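Local structure of kunitz-type serine protease inhibitor homolog calcicludine (Dendroaspis angusticeps, 5YV7) at residues S22-W27 / N43-Q48. The protein probably blocks L-type calcium channels, as a snake-venom toxin built on the Kunitz, BPTI-like protease-inhibitor fold. Sequence-based numbering, arbitrary orientation.
Sequences SFYFKW and NANRFQ
Asn45 reaches over to the backbone of Phe25 and holds it at two points. Its CG stands anti to the backbone N (chi1 -164°), which carries the amide off the loop and up to the edge of strand 20-26. From CB the chain passes to Asn45 CG, 3.6 Å from Phe25 N, and there divides. Asn45 OD1 accepts the N-H of Phe25 at 2.9 Å in a nearly straight bond (171°), the donor tilted out of the carbonyl plane, and also lies near Tyr24 CA. Asn45 ND2 gives one hydrogen to Phe25 O at 2.9 Å, with the acceptor almost in the amide plane; its second bond goes to Glu9 O, so the buried amide also ties in the N-terminal loop. Asn45 ND2 also lies at the edge of the Tyr24 ring, 3.8 Å from Tyr24 CD2, with the amide and ring planes 64° apart.

Further along, the backbones take over: Phe23 and Phe47 form a single antiparallel hydrogen-bonded pair, with Phe23 N to Phe47 O and Phe47 N to Phe23 O both 2.8 Å. The ring of Phe47 brings CD2 to 3.4 Å from Phe23 O, and packs against Cys53 and Cys57 of helix 50-58. Asn43 OD1 accepts from Asn45 N, closing an Asx turn just before the bridging amide. A lone beta bridge and a buried asparagine pinning the loop to the central hairpin are characteristic of the Kunitz/BPTI fold.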
loop_
_atom_site.group_PDB
_atom_site.type_symbol
_atom_site.label_atom_id
_atom_site.label_comp_id
_atom_site.label_asym_id
_atom_site.label_seq_id
_atom_site.Cartn_x
_atom_site.Cartn_y
_atom_site.Cartn_z
ATOM N N SER A 22 -0.862 -3.858 7.149
ATOM C CA SER A 22 -0.999 -2.741 6.238
ATOM C C SER A 22 -1.614 -3.243 4.938
ATOM O O SER A 22 -1.827 -4.443 4.739
ATOM C CB SER A 22 0.361 -2.065 6.001
ATOM O OG SER A 22 0.874 -1.491 7.193
ATOM N N PHE A 23 -1.898 -2.314 4.047
ATOM C CA PHE A 23 -2.373 -2.643 2.717
ATOM C C PHE A 23 -1.555 -1.865 1.702
ATOM O O PHE A 23 -1.060 -0.767 1.989
ATOM C CB PHE A 23 -3.861 -2.341 2.576
ATOM C CG PHE A 23 -4.725 -3.243 3.401
ATOM C CD1 PHE A 23 -5.008 -2.933 4.730
ATOM C CD2 PHE A 23 -5.217 -4.421 2.869
ATOM C CE1 PHE A 23 -5.779 -3.776 5.512
ATOM C CE2 PHE A 23 -5.997 -5.273 3.645
ATOM C CZ PHE A 23 -6.279 -4.948 4.970
ATOM N N TYR A 24 -1.365 -2.473 0.534
ATOM C CA TYR A 24 -0.757 -1.787 -0.594
ATOM C C TYR A 24 -1.563 -2.106 -1.838
ATOM O O TYR A 24 -2.350 -3.057 -1.874
ATOM C CB TYR A 24 0.714 -2.173 -0.804
ATOM C CG TYR A 24 0.939 -3.450 -1.599
ATOM C CD1 TYR A 24 0.717 -4.701 -1.030
ATOM C CD2 TYR A 24 1.396 -3.403 -2.907
ATOM C CE1 TYR A 24 0.943 -5.864 -1.746
ATOM C CE2 TYR A 24 1.623 -4.561 -3.630
ATOM C CZ TYR A 24 1.395 -5.791 -3.045
ATOM O OH TYR A 24 1.617 -6.949 -3.763
ATOM N N PHE A 25 -1.362 -1.289 -2.857
ATOM C CA PHE A 25 -2.041 -1.446 -4.131
ATOM C C PHE A 25 -1.092 -2.169 -5.074
ATOM O O PHE A 25 -0.030 -1.641 -5.416
ATOM C CB PHE A 25 -2.449 -0.087 -4.693
ATOM C CG PHE A 25 -3.400 -0.174 -5.830
ATOM C CD1 PHE A 25 -4.661 -0.742 -5.651
ATOM C CD2 PHE A 25 -3.048 0.311 -7.082
ATOM C CE1 PHE A 25 -5.565 -0.828 -6.704
ATOM C CE2 PHE A 25 -3.946 0.229 -8.160
ATOM C CZ PHE A 25 -5.211 -0.343 -7.968
ATOM N N LYS A 26 -1.448 -3.389 -5.456
ATOM C CA LYS A 26 -0.754 -4.082 -6.537
ATOM C C LYS A 26 -1.402 -3.602 -7.824
ATOM O O LYS A 26 -2.438 -4.122 -8.246
ATOM C CB LYS A 26 -0.860 -5.590 -6.374
ATOM C CG LYS A 26 -0.030 -6.377 -7.373
ATOM C CD LYS A 26 0.071 -7.828 -6.954
ATOM C CE LYS A 26 0.919 -8.647 -7.911
ATOM N NZ LYS A 26 0.665 -10.110 -7.695
ATOM N N TRP A 27 -0.802 -2.578 -8.448
ATOM C CA TRP A 27 -1.490 -1.869 -9.527
ATOM C C TRP A 27 -1.649 -2.711 -10.787
ATOM O O TRP A 27 -2.551 -2.437 -11.586
ATOM C CB TRP A 27 -0.765 -0.561 -9.865
ATOM C CG TRP A 27 0.432 -0.731 -10.761
ATOM C CD1 TRP A 27 1.716 -1.028 -10.374
ATOM C CD2 TRP A 27 0.462 -0.619 -12.184
ATOM N NE1 TRP A 27 2.535 -1.105 -11.469
ATOM C CE2 TRP A 27 1.795 -0.859 -12.595
ATOM C CE3 TRP A 27 -0.504 -0.332 -13.155
ATOM C CZ2 TRP A 27 2.182 -0.822 -13.935
ATOM C CZ3 TRP A 27 -0.118 -0.298 -14.482
ATOM C CH2 TRP A 27 1.215 -0.542 -14.861
ATOM N N ASN A 43 7.411 3.230 1.706
ATOM C CA ASN A 43 7.151 4.276 0.730
ATOM C C ASN A 43 5.673 4.637 0.830
ATOM O O ASN A 43 4.988 4.272 1.788
ATOM C CB ASN A 43 7.606 3.847 -0.676
ATOM C CG ASN A 43 6.825 2.652 -1.219
ATOM O OD1 ASN A 43 5.716 2.353 -0.766
ATOM N ND2 ASN A 43 7.409 1.961 -2.195
ATOM N N ALA A 44 5.176 5.356 -0.172
ATOM C CA ALA A 44 3.832 5.904 -0.082
ATOM C C ALA A 44 2.742 4.892 -0.421
ATOM O O ALA A 44 1.562 5.182 -0.196
ATOM C CB ALA A 44 3.718 7.128 -0.983
ATOM N N ASN A 45 3.098 3.715 -0.933
ATOM C CA ASN A 45 2.102 2.688 -1.233
ATOM C C ASN A 45 1.842 1.848 0.018
ATOM O O ASN A 45 2.189 0.674 0.108
ATOM C CB ASN A 45 2.551 1.827 -2.408
ATOM C CG ASN A 45 1.407 1.014 -2.993
ATOM O OD1 ASN A 45 0.281 1.072 -2.495
ATOM N ND2 ASN A 45 1.686 0.252 -4.044
ATOM N N ARG A 46 1.213 2.484 1.003
ATOM C CA ARG A 46 0.910 1.821 2.268
ATOM C C ARG A 46 -0.321 2.471 2.877
ATOM O O ARG A 46 -0.412 3.697 2.942
ATOM C CB ARG A 46 2.088 1.888 3.258
ATOM C CG ARG A 46 1.746 1.271 4.628
ATOM C CD ARG A 46 2.900 1.340 5.636
ATOM N NE ARG A 46 3.249 2.703 6.074
ATOM C CZ ARG A 46 4.290 3.412 5.608
ATOM N NH1 ARG A 46 5.104 2.902 4.675
ATOM N NH2 ARG A 46 4.522 4.643 6.073
ATOM N N PHE A 47 -1.263 1.654 3.323
ATOM C CA PHE A 47 -2.503 2.172 3.875
ATOM C C PHE A 47 -2.870 1.378 5.117
ATOM O O PHE A 47 -2.581 0.181 5.221
ATOM C CB PHE A 47 -3.612 2.129 2.820
ATOM C CG PHE A 47 -3.184 2.691 1.511
ATOM C CD1 PHE A 47 -3.241 4.060 1.283
ATOM C CD2 PHE A 47 -2.659 1.868 0.527
ATOM C CE1 PHE A 47 -2.809 4.597 0.092
ATOM C CE2 PHE A 47 -2.227 2.395 -0.665
ATOM C CZ PHE A 47 -2.304 3.767 -0.888
ATOM N N GLN A 48 -3.484 2.068 6.077
ATOM C CA GLN A 48 -3.853 1.405 7.318
ATOM C C GLN A 48 -5.089 0.529 7.148
ATOM O O GLN A 48 -5.231 -0.479 7.842
ATOM C CB GLN A 48 -4.067 2.445 8.418
ATOM C CG GLN A 48 -4.453 1.853 9.772
ATOM C CD GLN A 48 -3.385 0.926 10.334
ATOM O OE1 GLN A 48 -2.189 1.167 10.170
ATOM N NE2 GLN A 48 -3.814 -0.140 11.002
#